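Local coordinates for NO-binding heme-dependent sensor protein (PDB 4U9B) that binds heme and probably serves as an H-NOX gas sensor that responds to nitric oxide bound at the heme iron, at residues 23-28 / 55-60; 7-12 / 48-53. All blocks are in the same frame, centred on the assembly; numbering follows the deposited sequence.

Contacts 1 and 2 share helix 44-58, which meets helix 19-29 through residues 55-60 and helix 3-17 through residues 48-53. Contact 1 lies toward the surface, with only Leu-25 buried among its four touching residues; contact 2 is buried, and its centre is about 8 Å from that of contact 1. Their chemistry follows their place: charge pairing with an exposed arginine in the first, methyl against methyl in the second. They join where Lys-28 NZ reaches Asp-53 OD2 at 2.8 Å and where Leu-25 and Leu-26 pack on Ile-50. Helix 19-29 thus meets helix 44-58 through charges, at Asp-53 and Arg-57, and through apolar side chains, at Ile-50.

Contact 1: 23-28 / 55-60; sequences NELLEK and AQRLNM
Leu-25 and Arg-57 mark the nearest approach of the two backbones, with CA atoms 11.5 Å apart, a gap crossed by side chains alone. The segments belong to helices 19-29 and 44-58 in the helical N-terminal part of the H-NOX fold. A Schellman motif ends the second helix: Asn-59 has positive phi, and Met-60 N reaches back to Ala-55 O. Arg-57, just before this end, stretches out from CG to NE toward helix 19-29. Glu-24 comes to meet it, its CG anti to the backbone N (chi1 -178°) and its chain extended beyond. The resulting salt bridge is long, Glu-24 OE2 to Arg-57 NH2 at 3.3 Å, with a weak bond from Arg-57 NH1 to Glu-24 OE1 at 3.4 Å. Carboxylate and guanidinium planes stand 52° apart, so the two groups meet in two places but are far from coplanar. Putting an alanine at Glu-24 would probably leave Arg-57 NH1 without its carboxylate and the guanidinium held by Asp-53 alone of the two acids, through the salt bridge at NE and on the NH2 side. Asp-53 also pairs with Lys-28, which probably eases the approach of Lys-28 NZ to Arg-57 NH2. Lys-28 CD lies at the guanidinium edge, while over one face, offset toward the rim, Leu-25 CD2 sits 3.9 Å above the plane.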
loop_
_atom_site.group_PDB
_atom_site.type_symbol
_atom_site.label_atom_id
_atom_site.label_comp_id
_atom_site.label_asym_id
_atom_site.label_seq_id
_atom_site.Cartn_x
_atom_site.Cartn_y
_atom_site.Cartn_z
ATOM N N ASN A 23 4.218 -20.807 -2.215
ATOM C CA ASN A 23 5.476 -21.352 -2.693
ATOM C C ASN A 23 5.450 -21.559 -4.205
ATOM O O ASN A 23 6.465 -21.353 -4.872
ATOM C CB ASN A 23 5.804 -22.659 -1.966
ATOM C CG ASN A 23 6.347 -22.431 -0.572
ATOM O OD1 ASN A 23 7.012 -21.429 -0.305
ATOM N ND2 ASN A 23 6.077 -23.369 0.326
ATOM N N GLU A 24 4.296 -21.932 -4.753
ATOM C CA GLU A 24 4.164 -22.050 -6.204
ATOM C C GLU A 24 4.431 -20.700 -6.857
ATOM O O GLU A 24 5.170 -20.607 -7.836
ATOM C CB GLU A 24 2.775 -22.550 -6.611
ATOM C CG GLU A 24 2.626 -22.731 -8.126
ATOM C CD GLU A 24 1.192 -22.945 -8.566
ATOM O OE1 GLU A 24 0.292 -22.984 -7.701
ATOM O OE2 GLU A 24 0.965 -23.066 -9.790
ATOM N N LEU A 25 3.817 -19.654 -6.309
ATOM C CA LEU A 25 4.001 -18.303 -6.819
ATOM C C LEU A 25 5.468 -17.881 -6.782
ATOM O O LEU A 25 5.948 -17.215 -7.696
ATOM C CB LEU A 25 3.149 -17.315 -6.018
ATOM C CG LEU A 25 1.637 -17.430 -6.243
ATOM C CD1 LEU A 25 0.867 -16.738 -5.130
ATOM C CD2 LEU A 25 1.254 -16.851 -7.598
ATOM N N LEU A 26 6.182 -18.267 -5.730
ATOM C CA LEU A 26 7.600 -17.937 -5.631
ATOM C C LEU A 26 8.431 -18.728 -6.640
ATOM O O LEU A 26 9.373 -18.190 -7.222
ATOM C CB LEU A 26 8.119 -18.184 -4.210
ATOM C CG LEU A 26 7.643 -17.223 -3.113
ATOM C CD1 LEU A 26 8.552 -17.322 -1.892
ATOM C CD2 LEU A 26 7.575 -15.784 -3.597
ATOM N N GLU A 27 8.082 -19.994 -6.856
ATOM C CA GLU A 27 8.763 -20.806 -7.865
ATOM C C GLU A 27 8.615 -20.178 -9.244
ATOM O O GLU A 27 9.569 -20.117 -10.018
ATOM C CB GLU A 27 8.209 -22.231 -7.893
ATOM C CG GLU A 27 8.603 -23.095 -6.707
ATOM C CD GLU A 27 7.994 -24.484 -6.773
ATOM O OE1 GLU A 27 7.635 -24.929 -7.884
ATOM O OE2 GLU A 27 7.868 -25.132 -5.712
ATOM N N LYS A 28 7.409 -19.702 -9.538
ATOM C CA LYS A 28 7.107 -19.149 -10.849
ATOM C C LYS A 28 7.735 -17.783 -11.083
ATOM O O LYS A 28 8.177 -17.486 -12.190
ATOM C CB LYS A 28 5.594 -19.028 -11.039
ATOM C CG LYS A 28 4.863 -20.344 -11.211
ATOM C CD LYS A 28 3.386 -20.123 -11.515
ATOM C CE LYS A 28 3.169 -19.516 -12.899
ATOM N NZ LYS A 28 1.734 -19.204 -13.165
ATOM N N ALA A 55 -4.399 -12.268 -9.680
ATOM C CA ALA A 55 -5.509 -11.576 -10.324
ATOM C C ALA A 55 -6.042 -12.372 -11.512
ATOM O O ALA A 55 -7.254 -12.514 -11.670
ATOM C CB ALA A 55 -5.084 -10.190 -10.769
ATOM N N GLN A 56 -5.143 -12.899 -12.340
ATOM C CA GLN A 56 -5.565 -13.645 -13.520
ATOM C C GLN A 56 -6.235 -14.957 -13.123
ATOM O O GLN A 56 -7.146 -15.425 -13.807
ATOM C CB GLN A 56 -4.381 -13.918 -14.453
ATOM C CG GLN A 56 -4.780 -14.706 -15.701
ATOM C CD GLN A 56 -3.768 -14.619 -16.829
ATOM O OE1 GLN A 56 -2.983 -13.675 -16.912
ATOM N NE2 GLN A 56 -3.790 -15.611 -17.714
ATOM N N ARG A 57 -5.788 -15.547 -12.019
ATOM C CA ARG A 57 -6.392 -16.778 -11.516
ATOM C C ARG A 57 -7.835 -16.534 -11.100
ATOM O O ARG A 57 -8.710 -17.373 -11.318
ATOM C CB ARG A 57 -5.596 -17.333 -10.334
ATOM C CG ARG A 57 -4.289 -18.000 -10.730
ATOM C CD ARG A 57 -3.513 -18.490 -9.517
ATOM N NE ARG A 57 -2.134 -18.823 -9.867
ATOM C CZ ARG A 57 -1.388 -19.727 -9.236
ATOM N NH1 ARG A 57 -1.880 -20.415 -8.213
ATOM N NH2 ARG A 57 -0.144 -19.949 -9.638
ATOM N N LEU A 58 -8.069 -15.375 -10.493
ATOM C CA LEU A 58 -9.400 -14.990 -10.039
ATOM C C LEU A 58 -10.182 -14.272 -11.137
ATOM O O LEU A 58 -11.347 -13.924 -10.950
ATOM C CB LEU A 58 -9.289 -14.101 -8.800
ATOM C CG LEU A 58 -8.586 -14.758 -7.609
ATOM C CD1 LEU A 58 -8.216 -13.732 -6.554
ATOM C CD2 LEU A 58 -9.463 -15.842 -7.011
ATOM N N ASN A 59 -9.534 -14.052 -12.279
ATOM C CA ASN A 59 -10.157 -13.382 -13.417
ATOM C C ASN A 59 -10.632 -11.976 -13.052
ATOM O O ASN A 59 -11.662 -11.508 -13.545
ATOM C CB ASN A 59 -11.330 -14.213 -13.948
ATOM C CG ASN A 59 -11.601 -13.974 -15.426
ATOM O OD1 ASN A 59 -10.694 -13.656 -16.199
ATOM N ND2 ASN A 59 -12.855 -14.132 -15.825
ATOM N N MET A 60 -9.869 -11.317 -12.182
ATOM C CA MET A 60 -10.170 -9.958 -11.736
ATOM C C MET A 60 -9.214 -8.939 -12.333
ATOM O O MET A 60 -8.106 -9.292 -12.745
ATOM C CB MET A 60 -10.073 -9.846 -10.219
ATOM C CG MET A 60 -11.077 -10.645 -9.433
ATOM S SD MET A 60 -10.637 -10.627 -7.686
ATOM C CE MET A 60 -10.520 -8.865 -7.355
#

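Contact 2: 7-12 / 48-53; sequences NVLEDM and FSIVQD
Leu-9 of helix 3-17 reaches across to Ile-50 and Val-51 of helix 44-58, joining two helices of the N-terminal part of the H-NOX fold. The backbones are nearest at Leu-9 and Val-51, whose CA atoms are 8.9 Å apart.

The contact between the segments is wholly apolar and turns on one methyl group. Leu-9 CD2 touches Ile-50 CG2 at 3.9 Å and Val-51 CG2 at 4.2 Å, resting against two methyls that are themselves 4.9 Å apart. With CG anti to the backbone N (chi1 -179°), the leucine extends toward helix 44-58. It passes alongside Ile-50, the two chains pointing in opposite directions, but runs aslant to Val-51. Ile-50 offers its CG2 branch here and is also covered by Leu-25 and Leu-26 of helix 19-29; Val-51 packs in addition on Ile-62 and Val-65 of helix 62-80. The leucine therefore meets a surface whose two residues are shared with two further helices.

Hydrogen bonds stay within each helix, as in Asp-11 N to Asn-7 O at 3.1 Å and Gln-52 N to Phe-48 O at 2.7 Å. Polar side chains look to other partners: Ser-49 OG bonds to Ser-45 O, Asp-11 forms a salt bridge with Arg-80, and the buried Asp-53 is bonded to His-29 NE2 besides its salt bridges to Lys-28 and Arg-57.

The bound heme is about 11 Å from the side chain of Val-51, too far for direct contact. With neither charge nor hydrogen bond between the segments, their hold on one another rests on the shape and burial of three aliphatic side chains, which fixes no polar geometry and probably tolerates small shifts of one helix against the other.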
loop_
_atom_site.group_PDB
_atom_site.type_symbol
_atom_site.label_atom_id
_atom_site.label_comp_id
_atom_site.label_asym_id
_atom_site.label_seq_id
_atom_site.Cartn_x
_atom_site.Cartn_y
_atom_site.Cartn_z
ATOM N N ASN A 7 6.379 -9.782 2.841
ATOM C CA ASN A 7 5.990 -10.536 4.029
ATOM C C ASN A 7 4.499 -10.402 4.305
ATOM O O ASN A 7 3.837 -11.382 4.646
ATOM C CB ASN A 7 6.785 -10.079 5.256
ATOM C CG ASN A 7 8.258 -10.433 5.171
ATOM O OD1 ASN A 7 8.655 -11.361 4.456
ATOM N ND2 ASN A 7 9.079 -9.696 5.908
ATOM N N VAL A 8 3.966 -9.192 4.165
ATOM C CA VAL A 8 2.544 -8.981 4.392
ATOM C C VAL A 8 1.748 -9.642 3.267
ATOM O O VAL A 8 0.672 -10.188 3.504
ATOM C CB VAL A 8 2.192 -7.482 4.492
ATOM C CG1 VAL A 8 0.701 -7.299 4.709
ATOM C CG2 VAL A 8 2.961 -6.833 5.635
ATOM N N LEU A 9 2.283 -9.607 2.049
ATOM C CA LEU A 9 1.638 -10.282 0.928
ATOM C C LEU A 9 1.573 -11.777 1.208
ATOM O O LEU A 9 0.558 -12.418 0.936
ATOM C CB LEU A 9 2.380 -10.014 -0.387
ATOM C CG LEU A 9 1.770 -10.649 -1.644
ATOM C CD1 LEU A 9 0.394 -10.075 -1.932
ATOM C CD2 LEU A 9 2.678 -10.461 -2.849
ATOM N N GLU A 10 2.647 -12.331 1.767
ATOM C CA GLU A 10 2.666 -13.747 2.123
ATOM C C GLU A 10 1.548 -14.053 3.114
ATOM O O GLU A 10 0.812 -15.026 2.944
ATOM C CB GLU A 10 4.016 -14.162 2.717
ATOM C CG GLU A 10 4.101 -15.666 3.026
ATOM C CD GLU A 10 5.397 -16.070 3.695
ATOM O OE1 GLU A 10 5.418 -17.140 4.341
ATOM O OE2 GLU A 10 6.395 -15.329 3.572
ATOM N N ASP A 11 1.425 -13.223 4.149
ATOM C CA ASP A 11 0.374 -13.404 5.145
ATOM C C ASP A 11 -0.995 -13.463 4.479
ATOM O O ASP A 11 -1.843 -14.270 4.852
ATOM C CB ASP A 11 0.401 -12.274 6.182
ATOM C CG ASP A 11 1.617 -12.337 7.089
ATOM O OD1 ASP A 11 2.264 -13.404 7.148
ATOM O OD2 ASP A 11 1.920 -11.322 7.751
ATOM N N MET A 12 -1.202 -12.614 3.481
ATOM C CA MET A 12 -2.489 -12.541 2.802
ATOM C C MET A 12 -2.724 -13.774 1.928
ATOM O O MET A 12 -3.769 -14.419 2.026
ATOM C CB MET A 12 -2.567 -11.267 1.959
ATOM C CG MET A 12 -3.956 -10.969 1.429
ATOM S SD MET A 12 -4.052 -9.402 0.547
ATOM C CE MET A 12 -5.829 -9.221 0.399
ATOM N N PHE A 48 4.776 -7.558 -8.455
ATOM C CA PHE A 48 3.773 -7.387 -9.501
ATOM C C PHE A 48 3.459 -8.708 -10.204
ATOM O O PHE A 48 2.298 -8.996 -10.496
ATOM C CB PHE A 48 4.235 -6.347 -10.526
ATOM C CG PHE A 48 4.092 -4.922 -10.062
ATOM C CD1 PHE A 48 2.847 -4.406 -9.738
ATOM C CD2 PHE A 48 5.198 -4.092 -9.979
ATOM C CE1 PHE A 48 2.710 -3.091 -9.323
ATOM C CE2 PHE A 48 5.067 -2.776 -9.562
ATOM C CZ PHE A 48 3.821 -2.278 -9.235
ATOM N N SER A 49 4.486 -9.513 -10.468
ATOM C CA SER A 49 4.286 -10.797 -11.131
ATOM C C SER A 49 3.412 -11.708 -10.283
ATOM O O SER A 49 2.511 -12.371 -10.795
ATOM C CB SER A 49 5.624 -11.478 -11.420
ATOM O OG SER A 49 6.291 -10.834 -12.485
ATOM N N ILE A 50 3.683 -11.736 -8.983
ATOM C CA ILE A 50 2.893 -12.542 -8.065
ATOM C C ILE A 50 1.442 -12.077 -8.060
ATOM O O ILE A 50 0.527 -12.887 -8.204
ATOM C CB ILE A 50 3.460 -12.490 -6.633
ATOM C CG1 ILE A 50 4.802 -13.227 -6.575
ATOM C CG2 ILE A 50 2.486 -13.122 -5.635
ATOM C CD1 ILE A 50 5.599 -12.952 -5.322
ATOM N N VAL A 51 1.234 -10.774 -7.892
ATOM C CA VAL A 51 -0.118 -10.235 -7.807
ATOM C C VAL A 51 -0.839 -10.361 -9.152
ATOM O O VAL A 51 -2.049 -10.567 -9.185
ATOM C CB VAL A 51 -0.109 -8.763 -7.337
ATOM C CG1 VAL A 51 -1.521 -8.219 -7.217
ATOM C CG2 VAL A 51 0.568 -8.650 -5.980
ATOM N N GLN A 52 -0.097 -10.251 -10.253
ATOM C CA GLN A 52 -0.669 -10.440 -11.588
ATOM C C GLN A 52 -1.206 -11.853 -11.755
ATOM O O GLN A 52 -2.275 -12.059 -12.338
ATOM C CB GLN A 52 0.365 -10.144 -12.677
ATOM C CG GLN A 52 -0.215 -10.155 -14.102
ATOM C CD GLN A 52 -0.356 -8.770 -14.719
ATOM O OE1 GLN A 52 -0.132 -7.750 -14.066
ATOM N NE2 GLN A 52 -0.733 -8.734 -15.993
ATOM N N ASP A 53 -0.452 -12.820 -11.245
ATOM C CA ASP A 53 -0.837 -14.224 -11.307
ATOM C C ASP A 53 -2.127 -14.454 -10.524
ATOM O O ASP A 53 -3.074 -15.054 -11.031
ATOM C CB ASP A 53 0.293 -15.097 -10.756
ATOM C CG ASP A 53 0.154 -16.551 -11.139
ATOM O OD1 ASP A 53 -0.982 -17.013 -11.373
ATOM O OD2 ASP A 53 1.196 -17.233 -11.208
#